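Local coordinates for CRISPR-associated endonuclease/helicase Cas3 (Thermus thermophilus HB8, PDB 3SK9), which cuts single-stranded DNA with its metal-dependent N-terminal HD nuclease domain, the part present here, as the nuclease and helicase of a CRISPR antiviral defence system, at residues L27-D32 / V212-S217; A69-H74 / M203-F208. One frame throughout, in Å; residues are numbered along the deposited sequence.

Contact 1. Residues L27-D32 / V212-S217; sequences LAHMLD and VASDPS
His29 ND1, Asp32 OD2 and the backbone oxygen of Ala213 all meet one water, which joins the two segments where no direct hydrogen bond does. The water lies 2.9 Å from His29 ND1 and donates to both oxygens, at 2.7 Å to Asp32 OD2 and 2.9 Å to Ala213 O. Asp32 OD2 also forms a salt bridge with Arg223, and Tyr230 is hydrogen-bonded to OD1, so both carboxylate oxygens are held. The imidazole of His29 reaches across because CG stands anti to the backbone N (chi1 179°). Ala213 O lies at the edge of that ring, near its plane, while Ser214 OG comes obliquely to within 3.3 Å of His29 CE1. This hydroxyl is hydrogen-bonded to Asp210 O, and Asp210 OD1 takes the other ring nitrogen, NE2. His29 and Asp210 both belong to the divalent-metal site of the HD domain, so the water and Asp210 together would restrain the rotation of a ligand ring. Beside the polar group, the methyl of Ala213 packs at 3.9 Å on Asp32 CB, where the backbones come closest. The contact thus joins the first turns of helix 26-43 to the C-terminal end of helix 196-213, with helix 230-246 against Asp32 and helix 165-181 touching Leu27, Met30 and Leu31.

Contact 2. Residues A69-H74 / M203-F208; sequences ALVGLH and MALASF
The His74 imidazole carries Ala206 O over one face, 4.1 Å above the ring plane and offset toward the rim, while its carbon CD2 lies 4.0 Å from the methyl CB of Ala206. This is van der Waals contact: no hydrogen bond crosses between the segments. A chi1 of -176° extends the ring away from its own backbone N and toward helix 196-213, where it also touches Asp210. Behind the imidazole, Val71 supplies the apolar part. Its CG1 branch comes down on the helix backbone, 3.7 Å from Ala206 CA, and its CG2 branch spans two residues, meeting Leu205 CD2 at 3.8 Å and Ala206 CB at 3.9 Å. The side chains of Val71 and Leu205 cross at about a right angle, with Val71 CG2 against CD2 and, a little farther off, CG of Leu205. Ala206, with a single methyl, lets the backbones draw close: its CA is 4.9 Å from that of Val71. Val71 to His74 form a type I beta turn, closed by His74 N on Val71 O at 3.1 Å, and both side chains set out toward the same helix. Thr33 and Ala37 of helix 26-43 touch Val71 as well, and Val40 touches Leu205. The chemistry is therefore divided: buried aliphatic packing ties helix 60-71 to helix 196-213, and the turn that begins at Val71 presents His74, a divalent-metal ligand of the HD domain, beside Asp210, another ligand. Between the two segments the imidazole meets the helix by packing alone, consistent with ND1 having its hydrogen bond just outside them.

How the contacts relate
Contacts 1 and 2 have centres 12 Å apart and share helix 196-213: contact 2 uses the segment 203-208, and contact 1 the helix end and following loop at 212-217. Along the chain the order is 27-32, 69-74, 203-208, 212-217, so contact 2 is nested inside the loop closed by contact 1. They also touch directly, Met30 CB lying 3.2 Å from Gly72 O and Met30 CE 3.5 Å from Leu73 CD2. Asp210 lies on the shared helix, in the short gap between 203-208 and 212-217. Packing helix 26-43 and the end of helix 60-71 against it therefore gathers His29, His74 and Asp210 into the divalent-metal site, with Asp75 next to His74.

Contact 1. Residues L27-D32 / V212-S217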
ATOM      1  N   LEU A  27       5.861   8.241  -4.653  1.00 17.82           N
ATOM      2  CA  LEU A  27       4.449   8.612  -4.431  1.00 23.23           C
ATOM      3  C   LEU A  27       3.552   8.137  -5.583  1.00 18.10           C
ATOM      4  O   LEU A  27       2.390   7.742  -5.359  1.00 19.25           O
ATOM      5  CB  LEU A  27       4.305  10.135  -4.296  1.00 23.87           C
ATOM      6  CG  LEU A  27       2.880  10.640  -4.119  1.00 23.64           C
ATOM      7  CD1 LEU A  27       2.215  10.118  -2.845  1.00 16.57           C
ATOM      8  CD2 LEU A  27       2.925  12.187  -4.141  1.00 24.18           C
ATOM      9  N   ALA A  28       4.075   8.181  -6.818  1.00 18.47           N
ATOM     10  CA  ALA A  28       3.335   7.693  -7.981  1.00 15.98           C
ATOM     11  C   ALA A  28       3.053   6.202  -7.820  1.00 20.42           C
ATOM     12  O   ALA A  28       1.942   5.741  -8.104  1.00 18.51           O
ATOM     13  CB  ALA A  28       4.103   7.951  -9.259  1.00 18.49           C
ATOM     14  N   HIS A  29       4.055   5.439  -7.385  1.00 16.80           N
ATOM     15  CA  HIS A  29       3.870   4.016  -7.194  1.00 18.97           C
ATOM     16  C   HIS A  29       2.850   3.768  -6.088  1.00 21.72           C
ATOM     17  O   HIS A  29       2.021   2.874  -6.188  1.00 17.62           O
ATOM     18  CB  HIS A  29       5.192   3.340  -6.840  1.00 21.51           C
ATOM     19  CG  HIS A  29       5.045   1.870  -6.604  1.00 21.33           C
ATOM     20  ND1 HIS A  29       4.705   0.991  -7.602  1.00 28.78           N
ATOM     21  CD2 HIS A  29       5.157   1.131  -5.474  1.00 30.33           C
ATOM     22  CE1 HIS A  29       4.618  -0.232  -7.105  1.00 29.55           C
ATOM     23  NE2 HIS A  29       4.891  -0.176  -5.816  1.00 27.43           N
ATOM     24  N   MET A  30       2.898   4.556  -5.023  1.00 15.06           N
ATOM     25  CA  MET A  30       1.937   4.353  -3.903  1.00 14.72           C
ATOM     26  C   MET A  30       0.507   4.659  -4.347  1.00 18.82           C
ATOM     27  O   MET A  30      -0.454   3.937  -4.018  1.00 17.97           O
ATOM     28  CB  MET A  30       2.324   5.225  -2.675  1.00 17.88           C
ATOM     29  CG  MET A  30       3.622   4.786  -1.908  1.00 24.07           C
ATOM     30  SD  MET A  30       4.193   6.143  -0.780  1.00 28.85           S
ATOM     31  CE  MET A  30       2.856   6.176   0.403  1.00 44.38           C
ATOM     32  N   LEU A  31       0.340   5.711  -5.135  1.00 18.68           N
ATOM     33  CA  LEU A  31      -1.011   6.052  -5.585  1.00 18.75           C
ATOM     34  C   LEU A  31      -1.521   5.033  -6.620  1.00 17.91           C
ATOM     35  O   LEU A  31      -2.744   4.699  -6.645  1.00 20.59           O
ATOM     36  CB  LEU A  31      -1.052   7.459  -6.151  1.00 16.37           C
ATOM     37  CG  LEU A  31      -0.876   8.601  -5.154  1.00 18.03           C
ATOM     38  CD1 LEU A  31      -0.683   9.937  -5.916  1.00 19.83           C
ATOM     39  CD2 LEU A  31      -2.061   8.684  -4.189  1.00 20.10           C
ATOM     40  N   ASP A  32      -0.613   4.517  -7.449  1.00 17.32           N
ATOM     41  CA  ASP A  32      -1.000   3.474  -8.420  1.00 19.55           C
ATOM     42  C   ASP A  32      -1.499   2.223  -7.673  1.00 20.32           C
ATOM     43  O   ASP A  32      -2.455   1.572  -8.110  1.00 17.33           O
ATOM     44  CB  ASP A  32       0.192   3.027  -9.287  1.00 18.11           C
ATOM     45  CG  ASP A  32       0.635   4.118 -10.287  1.00 18.42           C
ATOM     46  OD1 ASP A  32      -0.150   5.058 -10.489  1.00 22.03           O
ATOM     47  OD2 ASP A  32       1.744   3.988 -10.836  1.00 20.65           O
ATOM     48  N   VAL A 212       0.476  -5.801  -9.366  1.00 15.81           N
ATOM     49  CA  VAL A 212      -0.115  -5.198 -10.595  1.00 17.22           C
ATOM     50  C   VAL A 212       0.594  -3.846 -10.852  1.00 19.95           C
ATOM     51  O   VAL A 212       1.097  -3.591 -11.956  1.00 21.20           O
ATOM     52  CB  VAL A 212      -1.614  -4.935 -10.437  1.00 16.68           C
ATOM     53  CG1 VAL A 212      -2.187  -4.172 -11.662  1.00 16.26           C
ATOM     54  CG2 VAL A 212      -2.353  -6.229 -10.299  1.00 17.90           C
ATOM     55  N   ALA A 213       0.635  -2.993  -9.832  1.00 17.96           N
ATOM     56  CA  ALA A 213       1.154  -1.607 -10.009  1.00 19.97           C
ATOM     57  C   ALA A 213       2.639  -1.561 -10.322  1.00 19.91           C
ATOM     58  O   ALA A 213       3.142  -0.589 -10.931  1.00 22.58           O
ATOM     59  CB  ALA A 213       0.834  -0.767  -8.762  1.00 16.13           C
ATOM     60  N   SER A 214       3.342  -2.646 -10.007  1.00 18.87           N
ATOM     61  CA  SER A 214       4.789  -2.675 -10.208  1.00 20.24           C
ATOM     62  C   SER A 214       5.177  -2.974 -11.653  1.00 22.53           C
ATOM     63  O   SER A 214       6.372  -2.952 -11.979  1.00 21.90           O
ATOM     64  CB  SER A 214       5.436  -3.750  -9.305  1.00 21.32           C
ATOM     65  OG  SER A 214       5.536  -3.256  -7.974  1.00 24.07           O
ATOM     66  N   ASP A 215       4.194  -3.309 -12.493  1.00 20.39           N
ATOM     67  CA  ASP A 215       4.496  -3.695 -13.890  1.00 20.94           C
ATOM     68  C   ASP A 215       4.399  -2.459 -14.793  1.00 20.84           C
ATOM     69  O   ASP A 215       3.320  -1.937 -15.020  1.00 19.72           O
ATOM     70  CB  ASP A 215       3.514  -4.768 -14.358  1.00 20.07           C
ATOM     71  CG  ASP A 215       3.869  -5.339 -15.752  1.00 29.10           C
ATOM     72  OD1 ASP A 215       4.611  -4.689 -16.548  1.00 23.28           O
ATOM     73  OD2 ASP A 215       3.391  -6.444 -16.040  1.00 24.88           O
ATOM     74  N   PRO A 216       5.552  -1.968 -15.285  1.00 16.91           N
ATOM     75  CA  PRO A 216       5.479  -0.714 -16.067  1.00 17.28           C
ATOM     76  C   PRO A 216       4.744  -0.869 -17.388  1.00 21.04           C
ATOM     77  O   PRO A 216       4.364   0.134 -18.024  1.00 24.39           O
ATOM     78  CB  PRO A 216       6.944  -0.342 -16.273  1.00 20.42           C
ATOM     79  CG  PRO A 216       7.707  -1.572 -16.072  1.00 23.18           C
ATOM     80  CD  PRO A 216       6.933  -2.406 -15.056  1.00 18.26           C
ATOM     81  N   SER A 217       4.518  -2.096 -17.829  1.00 21.63           N
ATOM     82  CA  SER A 217       3.707  -2.256 -19.026  1.00 23.82           C
ATOM     83  C   SER A 217       2.257  -1.887 -18.736  1.00 25.00           C
ATOM     84  O   SER A 217       1.509  -1.548 -19.646  1.00 24.42           O
ATOM     85  CB  SER A 217       3.821  -3.674 -19.602  1.00 31.49           C
ATOM     86  OG  SER A 217       3.091  -4.616 -18.818  1.00 32.31           O
TER
HETATM   87  O   HOH W   1       3.434   2.103  -9.978  1.00 20.85           O

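Contact 2. Residues A69-H74 / M203-F208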
ATOM      1  N   ALA A  69      -6.205   2.972   0.655  1.00 17.36           N
ATOM      2  CA  ALA A  69      -5.150   3.893   1.117  1.00 18.84           C
ATOM      3  C   ALA A  69      -4.091   3.128   1.934  1.00 19.65           C
ATOM      4  O   ALA A  69      -2.882   3.362   1.792  1.00 22.71           O
ATOM      5  CB  ALA A  69      -5.766   4.960   1.995  1.00 25.06           C
ATOM      6  N   LEU A  70      -4.545   2.216   2.777  1.00 19.72           N
ATOM      7  CA  LEU A  70      -3.603   1.430   3.575  1.00 19.90           C
ATOM      8  C   LEU A  70      -2.692   0.650   2.643  1.00 19.41           C
ATOM      9  O   LEU A  70      -1.485   0.557   2.836  1.00 22.82           O
ATOM     10  CB  LEU A  70      -4.365   0.420   4.443  1.00 20.25           C
ATOM     11  CG  LEU A  70      -4.869   0.769   5.827  1.00 29.89           C
ATOM     12  CD1 LEU A  70      -5.646  -0.472   6.374  1.00 27.64           C
ATOM     13  CD2 LEU A  70      -3.693   1.196   6.754  1.00 27.71           C
ATOM     14  N   VAL A  71      -3.307  -0.019   1.672  1.00 17.15           N
ATOM     15  CA  VAL A  71      -2.559  -0.871   0.737  1.00 15.00           C
ATOM     16  C   VAL A  71      -1.565  -0.009  -0.073  1.00 16.97           C
ATOM     17  O   VAL A  71      -0.474  -0.474  -0.483  1.00 16.95           O
ATOM     18  CB  VAL A  71      -3.574  -1.561  -0.183  1.00 22.25           C
ATOM     19  CG1 VAL A  71      -2.943  -2.027  -1.462  1.00 28.90           C
ATOM     20  CG2 VAL A  71      -4.267  -2.739   0.640  1.00 24.88           C
ATOM     21  N   GLY A  72      -1.948   1.227  -0.317  1.00 19.72           N
ATOM     22  CA  GLY A  72      -1.012   2.130  -0.997  1.00 22.85           C
ATOM     23  C   GLY A  72       0.310   2.324  -0.243  1.00 22.57           C
ATOM     24  O   GLY A  72       1.291   2.821  -0.819  1.00 24.52           O
ATOM     25  N   LEU A  73       0.347   1.983   1.039  1.00 19.67           N
ATOM     26  CA  LEU A  73       1.553   2.258   1.844  1.00 19.93           C
ATOM     27  C   LEU A  73       2.497   1.070   1.845  1.00 20.55           C
ATOM     28  O   LEU A  73       3.509   1.109   2.549  1.00 19.93           O
ATOM     29  CB  LEU A  73       1.186   2.596   3.283  1.00 24.08           C
ATOM     30  CG  LEU A  73       0.134   3.718   3.413  1.00 25.76           C
ATOM     31  CD1 LEU A  73      -0.323   3.755   4.834  1.00 33.79           C
ATOM     32  CD2 LEU A  73       0.717   5.038   2.968  1.00 27.94           C
ATOM     33  N   HIS A  74       2.190   0.020   1.080  1.00 16.76           N
ATOM     34  CA  HIS A  74       3.040  -1.200   1.047  1.00 17.98           C
ATOM     35  C   HIS A  74       4.528  -0.879   0.864  1.00 24.98           C
ATOM     36  O   HIS A  74       5.369  -1.523   1.475  1.00 23.12           O
ATOM     37  CB  HIS A  74       2.531  -2.105  -0.108  1.00 17.03           C
ATOM     38  CG  HIS A  74       3.195  -3.452  -0.253  1.00 23.99           C
ATOM     39  ND1 HIS A  74       4.285  -3.655  -1.076  1.00 28.44           N
ATOM     40  CD2 HIS A  74       2.868  -4.672   0.244  1.00 29.43           C
ATOM     41  CE1 HIS A  74       4.596  -4.941  -1.087  1.00 29.24           C
ATOM     42  NE2 HIS A  74       3.762  -5.581  -0.281  1.00 26.29           N
ATOM     43  N   MET A 203      -3.633  -7.869   3.861  1.00 17.82           N
ATOM     44  CA  MET A 203      -2.377  -8.482   3.443  1.00 19.41           C
ATOM     45  C   MET A 203      -2.424  -8.988   2.005  1.00 16.97           C
ATOM     46  O   MET A 203      -1.554  -8.654   1.201  1.00 17.62           O
ATOM     47  CB  MET A 203      -2.045  -9.650   4.386  1.00 16.38           C
ATOM     48  CG  MET A 203      -0.669 -10.277   4.166  1.00 22.08           C
ATOM     49  SD  MET A 203      -0.624 -11.460   2.795  1.00 25.17           S
ATOM     50  CE  MET A 203      -1.750 -12.711   3.421  1.00 23.45           C
ATOM     51  N   ALA A 204      -3.425  -9.835   1.717  1.00 15.46           N
ATOM     52  CA  ALA A 204      -3.532 -10.453   0.386  1.00 18.00           C
ATOM     53  C   ALA A 204      -3.802  -9.359  -0.665  1.00 17.52           C
ATOM     54  O   ALA A 204      -3.286  -9.408  -1.794  1.00 17.06           O
ATOM     55  CB  ALA A 204      -4.667 -11.504   0.401  1.00 16.81           C
ATOM     56  N   LEU A 205      -4.630  -8.379  -0.300  1.00 14.55           N
ATOM     57  CA  LEU A 205      -4.975  -7.322  -1.267  1.00 17.73           C
ATOM     58  C   LEU A 205      -3.722  -6.534  -1.612  1.00 21.50           C
ATOM     59  O   LEU A 205      -3.492  -6.211  -2.779  1.00 17.82           O
ATOM     60  CB  LEU A 205      -6.034  -6.382  -0.683  1.00 15.11           C
ATOM     61  CG  LEU A 205      -6.475  -5.213  -1.591  1.00 14.93           C
ATOM     62  CD1 LEU A 205      -7.127  -5.725  -2.856  1.00 19.17           C
ATOM     63  CD2 LEU A 205      -7.460  -4.280  -0.768  1.00 15.83           C
ATOM     64  N   ALA A 206      -2.909  -6.217  -0.599  1.00 16.50           N
ATOM     65  CA  ALA A 206      -1.697  -5.415  -0.833  1.00 18.10           C
ATOM     66  C   ALA A 206      -0.683  -6.190  -1.676  1.00 21.93           C
ATOM     67  O   ALA A 206      -0.077  -5.608  -2.581  1.00 18.69           O
ATOM     68  CB  ALA A 206      -1.071  -4.941   0.465  1.00 19.18           C
ATOM     69  N   SER A 207      -0.547  -7.497  -1.421  1.00 19.74           N
ATOM     70  CA  SER A 207       0.318  -8.341  -2.232  1.00 18.47           C
ATOM     71  C   SER A 207      -0.062  -8.312  -3.746  1.00 22.56           C
ATOM     72  O   SER A 207       0.777  -8.081  -4.657  1.00 20.02           O
ATOM     73  CB  SER A 207       0.290  -9.764  -1.707  1.00 24.84           C
ATOM     74  OG  SER A 207       0.929 -10.617  -2.605  1.00 26.92           O
ATOM     75  N   PHE A 208      -1.329  -8.510  -4.010  1.00 15.56           N
ATOM     76  CA  PHE A 208      -1.820  -8.413  -5.388  1.00 19.36           C
ATOM     77  C   PHE A 208      -1.704  -6.997  -5.976  1.00 16.89           C
ATOM     78  O   PHE A 208      -1.225  -6.811  -7.102  1.00 18.42           O
ATOM     79  CB  PHE A 208      -3.273  -8.881  -5.451  1.00 16.12           C
ATOM     80  CG  PHE A 208      -3.894  -8.762  -6.821  1.00 18.12           C
ATOM     81  CD1 PHE A 208      -3.569  -9.674  -7.829  1.00 20.56           C
ATOM     82  CD2 PHE A 208      -4.833  -7.760  -7.093  1.00 22.15           C
ATOM     83  CE1 PHE A 208      -4.166  -9.592  -9.107  1.00 23.84           C
ATOM     84  CE2 PHE A 208      -5.434  -7.658  -8.398  1.00 19.11           C
ATOM     85  CZ  PHE A 208      -5.097  -8.593  -9.378  1.00 20.65           C
TER